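Local coordinates for protein CCMAN5 (Cellulosimicrobium cellulans, PDB 2XSG) that probably removes alpha-linked mannose from glycans by hydrolysis as a family 92 glycoside hydrolase, an activity that enables mannose-6-phosphate modification of yeast-made lysosomal enzymes, at residues V339-W351 / L370-D384. Residues are numbered along the deposited sequence; the frame is centred on the assembly and turned at random.
Sequences VHAAQGFTYYDSW and LYRDMVQSLVYLFAD
Phe345 turns CG between its backbone N and carbonyl carbon (chi1 84°), which lays its flat ring on helix 368-387, where Gln376, with CG anti to its own N, sends that methylene over the ring centre. Gln376 CG lies 3.6 Å from the Phe345 ring centroid, a CH-pi contact. Glutamine suits the spot because its aliphatic part packs while its amide nitrogen goes on to the backbone oxygen of Asp425. The Phe345 edge also points at the face of Tyr380, a T-shaped pair with planes at 71°.

Two side-chain acceptors then hold the backbone of the extended chain. Thr346 N reaches Asp373 OD2 at 3.1 Å, coming from above the carboxylate plane; a carboxylate oxygen can also accept from the water that joins OD2 to Tyr348 OH. Ser377, small enough to let the chain come close, takes Tyr348 N on OG at 2.8 Å and nearly straight (168°), while giving its own proton to Asp373 O, so the buried hydroxyl is used both ways.

Farther along, the broad indole of Trp351 suits branched, apolar leucines: Leu378 CD1 sits 4.0 Å from the centroid of its six-membered ring, over the face, and Leu381 CD2 meets Trp351 NE1 at 3.5 Å.

From the turn after strand 339-341 through strand 348-349 to Trp351, the chain lies along one side of helix 368-387; the two strands pair with 331-333 and 323-324 respectively, while Tyr371 and Val375 pack instead on helix 409-418.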
loop_
_atom_site.group_PDB
_atom_site.type_symbol
_atom_site.label_atom_id
_atom_site.label_comp_id
_atom_site.label_asym_id
_atom_site.label_seq_id
_atom_site.Cartn_x
_atom_site.Cartn_y
_atom_site.Cartn_z
ATOM N N VAL A 339 -24.893 4.169 9.988
ATOM C CA VAL A 339 -24.623 5.026 8.855
ATOM C C VAL A 339 -24.373 6.453 9.348
ATOM O O VAL A 339 -25.102 6.949 10.210
ATOM C CB VAL A 339 -25.794 5.003 7.870
ATOM C CG1 VAL A 339 -25.503 5.878 6.655
ATOM C CG2 VAL A 339 -26.081 3.561 7.433
ATOM N N HIS A 340 -23.336 7.095 8.807
ATOM C CA HIS A 340 -22.967 8.472 9.197
ATOM C C HIS A 340 -22.663 9.317 7.980
ATOM O O HIS A 340 -22.315 8.785 6.924
ATOM C CB HIS A 340 -21.739 8.481 10.115
ATOM C CG HIS A 340 -21.897 7.634 11.334
ATOM N ND1 HIS A 340 -21.275 6.410 11.473
ATOM C CD2 HIS A 340 -22.629 7.819 12.460
ATOM C CE1 HIS A 340 -21.610 5.884 12.639
ATOM N NE2 HIS A 340 -22.441 6.713 13.251
ATOM N N ALA A 341 -22.777 10.635 8.138
ATOM C CA ALA A 341 -22.417 11.566 7.076
ATOM C C ALA A 341 -20.897 11.789 7.035
ATOM O O ALA A 341 -20.248 11.959 8.070
ATOM C CB ALA A 341 -23.154 12.889 7.256
ATOM N N ALA A 342 -20.325 11.746 5.840
ATOM C CA ALA A 342 -18.962 12.240 5.652
ATOM C C ALA A 342 -19.179 13.650 5.125
ATOM O O ALA A 342 -19.214 13.860 3.918
ATOM C CB ALA A 342 -18.214 11.392 4.657
ATOM N N GLN A 343 -19.384 14.597 6.036
ATOM C CA GLN A 343 -19.801 15.954 5.653
ATOM C C GLN A 343 -18.646 16.784 5.101
ATOM O O GLN A 343 -17.703 17.100 5.829
ATOM C CB GLN A 343 -20.420 16.683 6.853
ATOM C CG GLN A 343 -21.154 18.006 6.491
ATOM C CD GLN A 343 -22.448 17.767 5.754
ATOM O OE1 GLN A 343 -22.754 18.454 4.780
ATOM N NE2 GLN A 343 -23.215 16.771 6.200
ATOM N N GLY A 344 -18.733 17.129 3.818
ATOM C CA GLY A 344 -17.765 18.029 3.186
ATOM C C GLY A 344 -16.409 17.427 2.870
ATOM O O GLY A 344 -15.444 18.159 2.617
ATOM N N PHE A 345 -16.333 16.097 2.879
ATOM C CA PHE A 345 -15.082 15.376 2.624
ATOM C C PHE A 345 -15.413 13.940 2.256
ATOM O O PHE A 345 -16.521 13.452 2.531
ATOM C CB PHE A 345 -14.132 15.444 3.836
ATOM C CG PHE A 345 -14.400 14.421 4.904
ATOM C CD1 PHE A 345 -15.452 14.587 5.803
ATOM C CD2 PHE A 345 -13.562 13.313 5.043
ATOM C CE1 PHE A 345 -15.689 13.644 6.809
ATOM C CE2 PHE A 345 -13.789 12.353 6.043
ATOM C CZ PHE A 345 -14.863 12.516 6.929
ATOM N N THR A 346 -14.462 13.270 1.627
ATOM C CA THR A 346 -14.632 11.865 1.265
ATOM C C THR A 346 -14.014 11.001 2.353
ATOM O O THR A 346 -12.858 11.220 2.767
ATOM C CB THR A 346 -14.004 11.575 -0.112
ATOM O OG1 THR A 346 -14.742 12.298 -1.094
ATOM C CG2 THR A 346 -14.049 10.070 -0.488
ATOM N N TYR A 347 -14.790 10.025 2.824
ATOM C CA TYR A 347 -14.303 9.105 3.845
ATOM C C TYR A 347 -13.567 7.943 3.171
ATOM O O TYR A 347 -14.131 7.228 2.338
ATOM C CB TYR A 347 -15.456 8.604 4.725
ATOM C CG TYR A 347 -15.048 7.627 5.796
ATOM C CD1 TYR A 347 -14.401 8.060 6.953
ATOM C CD2 TYR A 347 -15.305 6.266 5.656
ATOM C CE1 TYR A 347 -14.012 7.154 7.944
ATOM C CE2 TYR A 347 -14.935 5.360 6.653
ATOM C CZ TYR A 347 -14.296 5.816 7.797
ATOM O OH TYR A 347 -13.921 4.924 8.783
ATOM N N TYR A 348 -12.304 7.779 3.539
ATOM C CA TYR A 348 -11.499 6.643 3.126
ATOM C C TYR A 348 -11.321 5.657 4.288
ATOM O O TYR A 348 -11.374 6.040 5.468
ATOM C CB TYR A 348 -10.132 7.125 2.601
ATOM C CG TYR A 348 -10.279 7.994 1.370
ATOM C CD1 TYR A 348 -10.454 9.383 1.472
ATOM C CD2 TYR A 348 -10.293 7.418 0.105
ATOM C CE1 TYR A 348 -10.617 10.166 0.324
ATOM C CE2 TYR A 348 -10.465 8.177 -1.023
ATOM C CZ TYR A 348 -10.624 9.543 -0.912
ATOM O OH TYR A 348 -10.793 10.250 -2.073
ATOM N N ASP A 349 -11.127 4.389 3.926
ATOM C CA ASP A 349 -10.957 3.301 4.877
ATOM C C ASP A 349 -10.113 2.208 4.231
ATOM O O ASP A 349 -10.014 2.146 2.990
ATOM C CB ASP A 349 -12.325 2.760 5.295
ATOM C CG ASP A 349 -12.272 1.892 6.551
ATOM O OD1 ASP A 349 -11.194 1.755 7.185
ATOM O OD2 ASP A 349 -13.326 1.309 6.888
ATOM N N SER A 350 -9.525 1.371 5.081
ATOM C CA SER A 350 -8.630 0.238 4.736
ATOM C C SER A 350 -7.198 0.603 5.053
ATOM O O SER A 350 -6.534 1.264 4.272
ATOM C CB SER A 350 -8.727 -0.216 3.285
ATOM O OG SER A 350 -8.003 -1.423 3.122
ATOM N N TRP A 351 -6.733 0.175 6.213
ATOM C CA TRP A 351 -5.490 0.693 6.765
ATOM C C TRP A 351 -4.516 -0.443 7.038
ATOM O O TRP A 351 -4.930 -1.537 7.386
ATOM C CB TRP A 351 -5.799 1.430 8.061
ATOM C CG TRP A 351 -6.838 2.531 7.910
ATOM C CD1 TRP A 351 -8.173 2.434 8.151
ATOM C CD2 TRP A 351 -6.599 3.878 7.493
ATOM N NE1 TRP A 351 -8.795 3.648 7.900
ATOM C CE2 TRP A 351 -7.846 4.547 7.495
ATOM C CE3 TRP A 351 -5.446 4.588 7.121
ATOM C CZ2 TRP A 351 -7.973 5.895 7.158
ATOM C CZ3 TRP A 351 -5.574 5.932 6.765
ATOM C CH2 TRP A 351 -6.832 6.568 6.779
ATOM N N LEU A 370 -6.367 14.926 -1.306
ATOM C CA LEU A 370 -6.647 13.522 -1.023
ATOM C C LEU A 370 -6.085 13.160 0.344
ATOM O O LEU A 370 -6.752 12.535 1.161
ATOM C CB LEU A 370 -6.041 12.622 -2.105
ATOM C CG LEU A 370 -6.197 11.104 -1.947
ATOM C CD1 LEU A 370 -7.693 10.694 -2.033
ATOM C CD2 LEU A 370 -5.377 10.361 -3.005
ATOM N N TYR A 371 -4.849 13.575 0.581
ATOM C CA TYR A 371 -4.175 13.345 1.860
ATOM C C TYR A 371 -4.988 13.906 3.005
ATOM O O TYR A 371 -5.165 13.224 4.013
ATOM C CB TYR A 371 -2.796 13.992 1.833
ATOM C CG TYR A 371 -2.065 14.134 3.154
ATOM C CD1 TYR A 371 -2.095 15.341 3.844
ATOM C CD2 TYR A 371 -1.266 13.105 3.656
ATOM C CE1 TYR A 371 -1.399 15.525 5.016
ATOM C CE2 TYR A 371 -0.563 13.268 4.855
ATOM C CZ TYR A 371 -0.639 14.487 5.526
ATOM O OH TYR A 371 0.048 14.704 6.696
ATOM N N ARG A 372 -5.471 15.140 2.856
ATOM C CA ARG A 372 -6.301 15.737 3.891
ATOM C C ARG A 372 -7.523 14.838 4.163
ATOM O O ARG A 372 -7.829 14.544 5.320
ATOM C CB ARG A 372 -6.727 17.171 3.551
ATOM C CG ARG A 372 -7.441 17.860 4.735
ATOM C CD ARG A 372 -8.071 19.241 4.446
ATOM N NE ARG A 372 -8.410 19.881 5.729
ATOM C CZ ARG A 372 -9.507 19.607 6.440
ATOM N NH1 ARG A 372 -10.406 18.732 5.988
ATOM N NH2 ARG A 372 -9.719 20.210 7.606
ATOM N N ASP A 373 -8.196 14.373 3.113
ATOM C CA ASP A 373 -9.400 13.554 3.327
ATOM C C ASP A 373 -9.059 12.250 4.052
ATOM O O ASP A 373 -9.802 11.795 4.918
ATOM C CB ASP A 373 -10.139 13.264 2.019
ATOM C CG ASP A 373 -11.050 14.420 1.571
ATOM O OD1 ASP A 373 -11.056 15.507 2.196
ATOM O OD2 ASP A 373 -11.760 14.222 0.563
ATOM N N MET A 374 -7.921 11.656 3.694
ATOM C CA MET A 374 -7.459 10.453 4.358
ATOM C C MET A 374 -7.221 10.651 5.860
ATOM O O MET A 374 -7.607 9.808 6.671
ATOM C CB MET A 374 -6.196 9.948 3.672
ATOM C CG MET A 374 -6.449 9.424 2.268
ATOM S SD MET A 374 -4.909 8.866 1.525
ATOM C CE MET A 374 -5.495 8.107 0.004
ATOM N N VAL A 375 -6.571 11.757 6.226
ATOM C CA VAL A 375 -6.284 12.030 7.624
ATOM C C VAL A 375 -7.580 12.306 8.378
ATOM O O VAL A 375 -7.772 11.803 9.486
ATOM C CB VAL A 375 -5.274 13.190 7.808
ATOM C CG1 VAL A 375 -5.054 13.465 9.303
ATOM C CG2 VAL A 375 -3.918 12.839 7.103
ATOM N N GLN A 376 -8.465 13.094 7.769
ATOM C CA GLN A 376 -9.774 13.363 8.350
ATOM C C GLN A 376 -10.526 12.055 8.573
ATOM O O GLN A 376 -11.200 11.881 9.595
ATOM C CB GLN A 376 -10.605 14.306 7.471
ATOM C CG GLN A 376 -12.023 14.652 8.053
ATOM C CD GLN A 376 -11.995 15.422 9.375
ATOM O OE1 GLN A 376 -12.140 16.648 9.392
ATOM N NE2 GLN A 376 -11.846 14.701 10.494
ATOM N N SER A 377 -10.395 11.141 7.614
ATOM C CA SER A 377 -11.069 9.841 7.695
ATOM C C SER A 377 -10.506 9.030 8.849
ATOM O O SER A 377 -11.259 8.384 9.602
ATOM C CB SER A 377 -10.914 9.083 6.379
ATOM O OG SER A 377 -11.474 9.835 5.310
ATOM N N LEU A 378 -9.180 9.073 8.987
ATOM C CA LEU A 378 -8.492 8.353 10.061
ATOM C C LEU A 378 -8.959 8.876 11.425
ATOM O O LEU A 378 -9.187 8.094 12.355
ATOM C CB LEU A 378 -6.970 8.500 9.919
ATOM C CG LEU A 378 -6.034 7.772 10.892
ATOM C CD1 LEU A 378 -6.380 6.289 11.008
ATOM C CD2 LEU A 378 -4.583 7.980 10.403
ATOM N N VAL A 379 -9.121 10.200 11.505
ATOM C CA VAL A 379 -9.694 10.858 12.692
ATOM C C VAL A 379 -11.122 10.373 13.003
ATOM O O VAL A 379 -11.409 10.037 14.147
ATOM C CB VAL A 379 -9.604 12.401 12.602
ATOM C CG1 VAL A 379 -10.402 13.057 13.707
ATOM C CG2 VAL A 379 -8.136 12.849 12.683
ATOM N N TYR A 380 -11.985 10.300 11.991
ATOM C CA TYR A 380 -13.359 9.811 12.180
ATOM C C TYR A 380 -13.411 8.370 12.640
ATOM O O TYR A 380 -14.278 8.005 13.443
ATOM C CB TYR A 380 -14.172 9.916 10.894
ATOM C CG TYR A 380 -14.966 11.167 10.753
ATOM C CD1 TYR A 380 -14.411 12.400 11.078
ATOM C CD2 TYR A 380 -16.284 11.133 10.283
ATOM C CE1 TYR A 380 -15.138 13.568 10.950
ATOM C CE2 TYR A 380 -17.028 12.311 10.146
ATOM C CZ TYR A 380 -16.437 13.516 10.488
ATOM O OH TYR A 380 -17.109 14.689 10.354
ATOM N N LEU A 381 -12.482 7.566 12.125
ATOM C CA LEU A 381 -12.412 6.145 12.453
ATOM C C LEU A 381 -12.145 5.920 13.938
ATOM O O LEU A 381 -12.804 5.086 14.569
ATOM C CB LEU A 381 -11.373 5.420 11.587
ATOM C CG LEU A 381 -11.268 3.914 11.857
ATOM C CD1 LEU A 381 -12.561 3.224 11.447
ATOM C CD2 LEU A 381 -10.081 3.287 11.153
ATOM N N PHE A 382 -11.183 6.661 14.485
ATOM C CA PHE A 382 -10.881 6.602 15.927
ATOM C C PHE A 382 -11.948 7.305 16.773
ATOM O O PHE A 382 -12.251 6.872 17.877
ATOM C CB PHE A 382 -9.466 7.131 16.227
ATOM C CG PHE A 382 -8.391 6.082 16.037
ATOM C CD1 PHE A 382 -8.077 5.200 17.059
ATOM C CD2 PHE A 382 -7.749 5.930 14.805
ATOM C CE1 PHE A 382 -7.108 4.191 16.879
ATOM C CE2 PHE A 382 -6.787 4.940 14.623
ATOM C CZ PHE A 382 -6.475 4.062 15.665
ATOM N N ALA A 383 -12.525 8.376 16.239
ATOM C CA ALA A 383 -13.597 9.087 16.915
ATOM C C ALA A 383 -14.812 8.163 17.076
ATOM O O ALA A 383 -15.490 8.185 18.128
ATOM C CB ALA A 383 -13.956 10.333 16.153
ATOM N N ASP A 384 -15.056 7.345 16.050
ATOM C CA ASP A 384 -16.118 6.340 16.058
ATOM C C ASP A 384 -15.890 5.228 17.087
ATOM O O ASP A 384 -16.826 4.865 17.820
ATOM C CB ASP A 384 -16.336 5.748 14.656
ATOM C CG ASP A 384 -17.018 6.723 13.703
ATOM O OD1 ASP A 384 -17.528 7.776 14.174
ATOM O OD2 ASP A 384 -17.030 6.449 12.477
HETATM O O HOH W 1 -10.837 12.949 -1.543
#